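Fucose-specific lectin (Aleuria aurantia, PDB 6GKE) binds L-fucose through sites set between the blades of a six-bladed beta-propeller, preferring the alpha-1,6-linked core fucose of glycoproteins. Local coordinates at residues A[181-184]-A[188-191]; A[227-230]-A[236-239]. The protein carries 1 engineered substitution. All coordinates share one frame; numbering follows the deposited sequence.

Contact 1: A[181-184]-A[188-191]; sequences YYQA and KIRE. With FUC (alpha-L-fucopyranose), chain F.
Glu191 turns its CG anti to the backbone N (chi1 179°) and stays extended beyond it, while the ring of Tyr181 leaves anti to its own carbonyl carbon (chi1 -59°); the two side chains therefore run alongside each other in the same direction, across a non-hydrogen-bonded antiparallel pair. The ring runs along the aliphatic part of the acid, with Tyr181 CE1 3.4 Å from Glu191 CG. At the far end Tyr181 OH donates to the anti side of Glu191 OE2 at 2.7 Å, slightly out of the carboxylate plane. Two hydroxyls of the bound alpha-L-fucose take up the carboxylate as a pair: O3 of the sugar donates to Glu191 OE1 at 2.6 Å and its O4 to Glu191 OE2 at 2.7 Å. Phe204 N also binds OE1, so protein donors on both oxygens fix the rotation of the acceptor. On the other sheet face the Tyr182 ring and Arg190 cross at a slant, Arg190 CB making an off-centre CH-pi contact 4.2 Å from the Tyr182 ring centroid. A water joins Tyr182 OH to Glu191 O. With Arg179, Gly203 and Trp245 also bonding the sugar, this is a fucose site between adjacent blades of a six-bladed beta-propeller, its acid carried on a blade hairpin.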
loop_
_atom_site.group_PDB
_atom_site.type_symbol
_atom_site.label_atom_id
_atom_site.label_comp_id
_atom_site.label_asym_id
_atom_site.label_seq_id
_atom_site.Cartn_x
_atom_site.Cartn_y
_atom_site.Cartn_z
ATOM N N TYR A 181 26.785 4.773 -5.431
ATOM C CA TYR A 181 26.185 3.992 -6.508
ATOM C C TYR A 181 24.833 4.606 -6.850
ATOM O O TYR A 181 24.063 4.964 -5.971
ATOM C CB TYR A 181 26.048 2.521 -6.098
ATOM C CG TYR A 181 27.385 1.929 -5.762
ATOM C CD1 TYR A 181 28.210 1.423 -6.751
ATOM C CD2 TYR A 181 27.881 1.989 -4.472
ATOM C CE1 TYR A 181 29.484 0.964 -6.463
ATOM C CE2 TYR A 181 29.151 1.533 -4.165
ATOM C CZ TYR A 181 29.962 1.028 -5.165
ATOM O OH TYR A 181 31.231 0.613 -4.862
ATOM N N TYR A 182 24.555 4.726 -8.145
ATOM C CA TYR A 182 23.323 5.359 -8.608
ATOM C C TYR A 182 23.004 4.810 -9.995
ATOM O O TYR A 182 23.848 4.169 -10.603
ATOM C CB TYR A 182 23.490 6.880 -8.631
ATOM C CG TYR A 182 24.562 7.346 -9.582
ATOM C CD1 TYR A 182 25.895 7.381 -9.208
ATOM C CD2 TYR A 182 24.250 7.696 -10.884
ATOM C CE1 TYR A 182 26.886 7.765 -10.093
ATOM C CE2 TYR A 182 25.227 8.094 -11.781
ATOM C CZ TYR A 182 26.552 8.124 -11.387
ATOM O OH TYR A 182 27.509 8.504 -12.285
ATOM N N GLN A 183 21.799 5.084 -10.496
ATOM C CA GLN A 183 21.410 4.604 -11.807
ATOM C C GLN A 183 21.419 5.782 -12.781
ATOM O O GLN A 183 20.687 6.754 -12.611
ATOM C CB GLN A 183 20.046 3.921 -11.748
ATOM C CG GLN A 183 19.663 3.250 -13.062
ATOM C CD GLN A 183 18.434 2.388 -12.920
ATOM O OE1 GLN A 183 17.486 2.745 -12.224
ATOM N NE2 GLN A 183 18.430 1.253 -13.597
ATOM N N ALA A 184 22.285 5.678 -13.795
ATOM C CA ALA A 184 22.462 6.725 -14.788
ATOM C C ALA A 184 21.360 6.627 -15.842
ATOM O O ALA A 184 20.587 5.671 -15.868
ATOM C CB ALA A 184 23.830 6.608 -15.408
ATOM N N LYS A 188 22.152 2.017 -16.486
ATOM C CA LYS A 188 23.247 1.326 -15.847
ATOM C C LYS A 188 23.457 1.892 -14.446
ATOM O O LYS A 188 23.462 3.110 -14.247
ATOM C CB LYS A 188 24.542 1.504 -16.636
ATOM C CG LYS A 188 24.550 0.842 -18.001
ATOM C CD LYS A 188 25.161 -0.532 -18.015
ATOM C CE LYS A 188 25.337 -1.085 -19.414
ATOM N NZ LYS A 188 24.119 -0.912 -20.240
ATOM N N ILE A 189 23.675 0.994 -13.486
ATOM C CA ILE A 189 24.230 1.359 -12.188
ATOM C C ILE A 189 25.672 1.795 -12.438
ATOM O O ILE A 189 26.417 1.072 -13.100
ATOM C CB ILE A 189 24.200 0.207 -11.160
ATOM C CG1 ILE A 189 22.901 -0.604 -11.188
ATOM C CG2 ILE A 189 24.476 0.754 -9.764
ATOM C CD1 ILE A 189 21.692 0.193 -10.795
ATOM N N ARG A 190 26.046 2.959 -11.907
ATOM C CA ARG A 190 27.386 3.506 -12.021
ATOM C C ARG A 190 27.900 3.833 -10.618
ATOM O O ARG A 190 27.159 3.780 -9.643
ATOM C CB ARG A 190 27.372 4.766 -12.889
ATOM C CG ARG A 190 26.877 4.558 -14.309
ATOM C CD ARG A 190 27.880 3.842 -15.184
ATOM N NE ARG A 190 27.433 3.827 -16.567
ATOM C CZ ARG A 190 28.111 3.287 -17.573
ATOM N NH1 ARG A 190 29.305 2.755 -17.366
ATOM N NH2 ARG A 190 27.573 3.281 -18.783
ATOM N N GLU A 191 29.185 4.185 -10.557
ATOM C CA GLU A 191 29.915 4.338 -9.313
ATOM C C GLU A 191 30.721 5.634 -9.371
ATOM O O GLU A 191 31.401 5.890 -10.359
ATOM C CB GLU A 191 30.844 3.136 -9.147
ATOM C CG GLU A 191 31.708 3.141 -7.901
ATOM C CD GLU A 191 32.731 2.019 -7.905
ATOM O OE1 GLU A 191 33.415 1.867 -8.940
ATOM O OE2 GLU A 191 32.863 1.309 -6.880
HETATM C C1 FUC F . 38.197 1.844 -7.567
HETATM C C2 FUC F . 36.901 1.618 -8.330
HETATM C C3 FUC F . 36.407 0.187 -8.118
HETATM C C4 FUC F . 36.270 -0.089 -6.621
HETATM C C5 FUC F . 37.630 0.117 -5.967
HETATM C C6 FUC F . 37.600 -0.117 -4.463
HETATM O O1 FUC F . 39.203 1.071 -8.207
HETATM O O2 FUC F . 37.111 1.901 -9.722
HETATM O O3 FUC F . 35.198 -0.042 -8.842
HETATM O O4 FUC F . 35.351 0.816 -6.006
HETATM O O5 FUC F . 38.059 1.469 -6.193
HETATM O O HOH W 1 30.119 7.978 -11.818
#

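Contact 2: A[227-230]-A[236-239]; sequences VYWQ and LYEA. With FUC (alpha-L-fucopyranose), chain G.
Glu238 OE2 accepts from two hydroxyls: O4 of the bound alpha-L-fucose reaches this Glu238 oxygen at 2.7 Å, and Tyr228 OH reaches it at 2.8 Å in a weak bond. The other carboxylate oxygen, Glu238 OE1, takes the sugar's O3 at 2.6 Å, so both oxygens serve the ligand, and the tyrosine adds only its weak bond to one of them. Ring and acid travel side by side, their planes 48° apart, and Glu238 CG rests 3.4 Å from Tyr228 CE1. The opposite face of the hairpin is aromatic. Trp229 CG stands between its backbone N and carbonyl carbon (chi1 60°), which swings the indole over the partner strand; Tyr237 CB lies over one face of it, 3.5 Å from the centroid of the five-membered ring, in a CH-pi contact. The Tyr237 ring is nearly parallel to the indole but slid aside, with little overlap. Farther along, Trp229 CZ3 meets Ala239 CB at 3.8 Å, and Phe204 of the preceding blade packs on both residues. Four backbone bonds, from the Val227–Ala239 and Trp229–Tyr237 pairs, hold the ladder. Arg226 and Trp298 also bond the sugar, completing an inter-blade fucose site of the fungal lectin propeller.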
loop_
_atom_site.group_PDB
_atom_site.type_symbol
_atom_site.label_atom_id
_atom_site.label_comp_id
_atom_site.label_asym_id
_atom_site.label_seq_id
_atom_site.Cartn_x
_atom_site.Cartn_y
_atom_site.Cartn_z
ATOM N N VAL A 227 26.940 -4.302 -3.522
ATOM C CA VAL A 227 25.944 -3.379 -4.036
ATOM C C VAL A 227 24.688 -4.201 -4.327
ATOM O O VAL A 227 24.760 -5.220 -5.016
ATOM C CB VAL A 227 26.446 -2.649 -5.296
ATOM C CG1 VAL A 227 25.423 -1.662 -5.822
ATOM C CG2 VAL A 227 27.773 -1.955 -5.042
ATOM N N TYR A 228 23.555 -3.742 -3.786
ATOM C CA TYR A 228 22.265 -4.404 -3.917
ATOM C C TYR A 228 21.335 -3.539 -4.757
ATOM O O TYR A 228 21.319 -2.318 -4.617
ATOM C CB TYR A 228 21.622 -4.646 -2.547
ATOM C CG TYR A 228 22.465 -5.550 -1.700
ATOM C CD1 TYR A 228 22.487 -6.913 -1.940
ATOM C CD2 TYR A 228 23.315 -5.042 -0.735
ATOM C CE1 TYR A 228 23.331 -7.755 -1.234
ATOM C CE2 TYR A 228 24.162 -5.869 -0.019
ATOM C CZ TYR A 228 24.181 -7.229 -0.274
ATOM O OH TYR A 228 25.058 -8.035 0.399
ATOM N N TRP A 229 20.519 -4.184 -5.588
ATOM C CA TRP A 229 19.438 -3.460 -6.230
ATOM C C TRP A 229 18.238 -4.377 -6.428
ATOM O O TRP A 229 18.363 -5.586 -6.584
ATOM C CB TRP A 229 19.861 -2.800 -7.547
ATOM C CG TRP A 229 20.375 -3.705 -8.620
ATOM C CD1 TRP A 229 19.677 -4.305 -9.625
ATOM C CD2 TRP A 229 21.754 -4.034 -8.838
ATOM N NE1 TRP A 229 20.528 -5.001 -10.440
ATOM C CE2 TRP A 229 21.809 -4.852 -9.984
ATOM C CE3 TRP A 229 22.940 -3.727 -8.164
ATOM C CZ2 TRP A 229 23.015 -5.345 -10.480
ATOM C CZ3 TRP A 229 24.129 -4.216 -8.654
ATOM C CH2 TRP A 229 24.164 -5.018 -9.797
ATOM N N GLN A 230 17.057 -3.754 -6.427
ATOM C CA GLN A 230 15.826 -4.497 -6.566
ATOM C C GLN A 230 14.736 -3.565 -7.081
ATOM O O GLN A 230 14.513 -2.483 -6.523
ATOM C CB GLN A 230 15.405 -5.087 -5.220
ATOM C CG GLN A 230 14.194 -6.005 -5.283
ATOM C CD GLN A 230 13.797 -6.444 -3.896
ATOM O OE1 GLN A 230 14.358 -7.392 -3.346
ATOM N NE2 GLN A 230 12.861 -5.718 -3.305
ATOM N N LEU A 236 16.011 -9.653 -5.969
ATOM C CA LEU A 236 17.152 -8.898 -5.481
ATOM C C LEU A 236 18.418 -9.311 -6.242
ATOM O O LEU A 236 18.652 -10.503 -6.456
ATOM C CB LEU A 236 17.299 -9.202 -3.986
ATOM C CG LEU A 236 18.478 -8.550 -3.267
ATOM C CD1 LEU A 236 18.377 -7.033 -3.296
ATOM C CD2 LEU A 236 18.559 -9.050 -1.832
ATOM N N TYR A 237 19.239 -8.317 -6.600
ATOM C CA TYR A 237 20.551 -8.527 -7.194
ATOM C C TYR A 237 21.640 -8.054 -6.235
ATOM O O TYR A 237 21.457 -7.066 -5.510
ATOM C CB TYR A 237 20.703 -7.743 -8.498
ATOM C CG TYR A 237 19.916 -8.321 -9.641
ATOM C CD1 TYR A 237 18.556 -8.082 -9.748
ATOM C CD2 TYR A 237 20.513 -9.112 -10.609
ATOM C CE1 TYR A 237 17.805 -8.618 -10.781
ATOM C CE2 TYR A 237 19.779 -9.644 -11.660
ATOM C CZ TYR A 237 18.421 -9.397 -11.743
ATOM O OH TYR A 237 17.689 -9.926 -12.770
ATOM N N GLU A 238 22.786 -8.737 -6.303
ATOM C CA GLU A 238 23.991 -8.320 -5.601
ATOM C C GLU A 238 25.172 -8.342 -6.571
ATOM O O GLU A 238 25.384 -9.340 -7.270
ATOM C CB GLU A 238 24.314 -9.268 -4.446
ATOM C CG GLU A 238 25.538 -8.873 -3.636
ATOM C CD GLU A 238 26.032 -9.987 -2.735
ATOM O OE1 GLU A 238 26.545 -10.986 -3.282
ATOM O OE2 GLU A 238 25.911 -9.865 -1.493
ATOM N N ALA A 239 25.958 -7.257 -6.568
ATOM C CA ALA A 239 27.288 -7.233 -7.163
ATOM C C ALA A 239 28.304 -7.219 -6.023
ATOM O O ALA A 239 28.135 -6.478 -5.061
ATOM C CB ALA A 239 27.466 -6.026 -8.045
HETATM C C1 FUC G . 30.148 -13.572 -0.960
HETATM C C2 FUC G . 28.922 -13.316 -1.825
HETATM C C3 FUC G . 27.649 -13.427 -0.984
HETATM C C4 FUC G . 27.743 -12.515 0.247
HETATM C C5 FUC G . 29.003 -12.871 1.017
HETATM C C6 FUC G . 29.233 -12.024 2.261
HETATM O O1 FUC G . 30.153 -14.942 -0.550
HETATM O O2 FUC G . 28.897 -14.270 -2.893
HETATM O O3 FUC G . 26.514 -13.137 -1.798
HETATM O O4 FUC G . 27.834 -11.129 -0.112
HETATM O O5 FUC G . 30.147 -12.710 0.180
#

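In the fold
From the N terminus, contact 1 comes first, 181-184 meeting 188-191 with three residues between them, within the fourth repeat; contact 2 follows in the fifth, where 227-230 and 236-239 enclose five residues. The two loops lie in series, neither nesting nor crossing. Each ties the second strand of a four-stranded blade to the third, and each hairpin carries a Tyr–Glu pair at its fucose, one sugar-binding plan reused along the chain. Their centres are 12 Å apart, and the blades meet directly where Tyr181 CE1 packs 3.7 Å from Val227 CG2. Trp245, which follows contact 2 in the chain, reaches back to the fucose of contact 1, so neighbouring repeats build that site together.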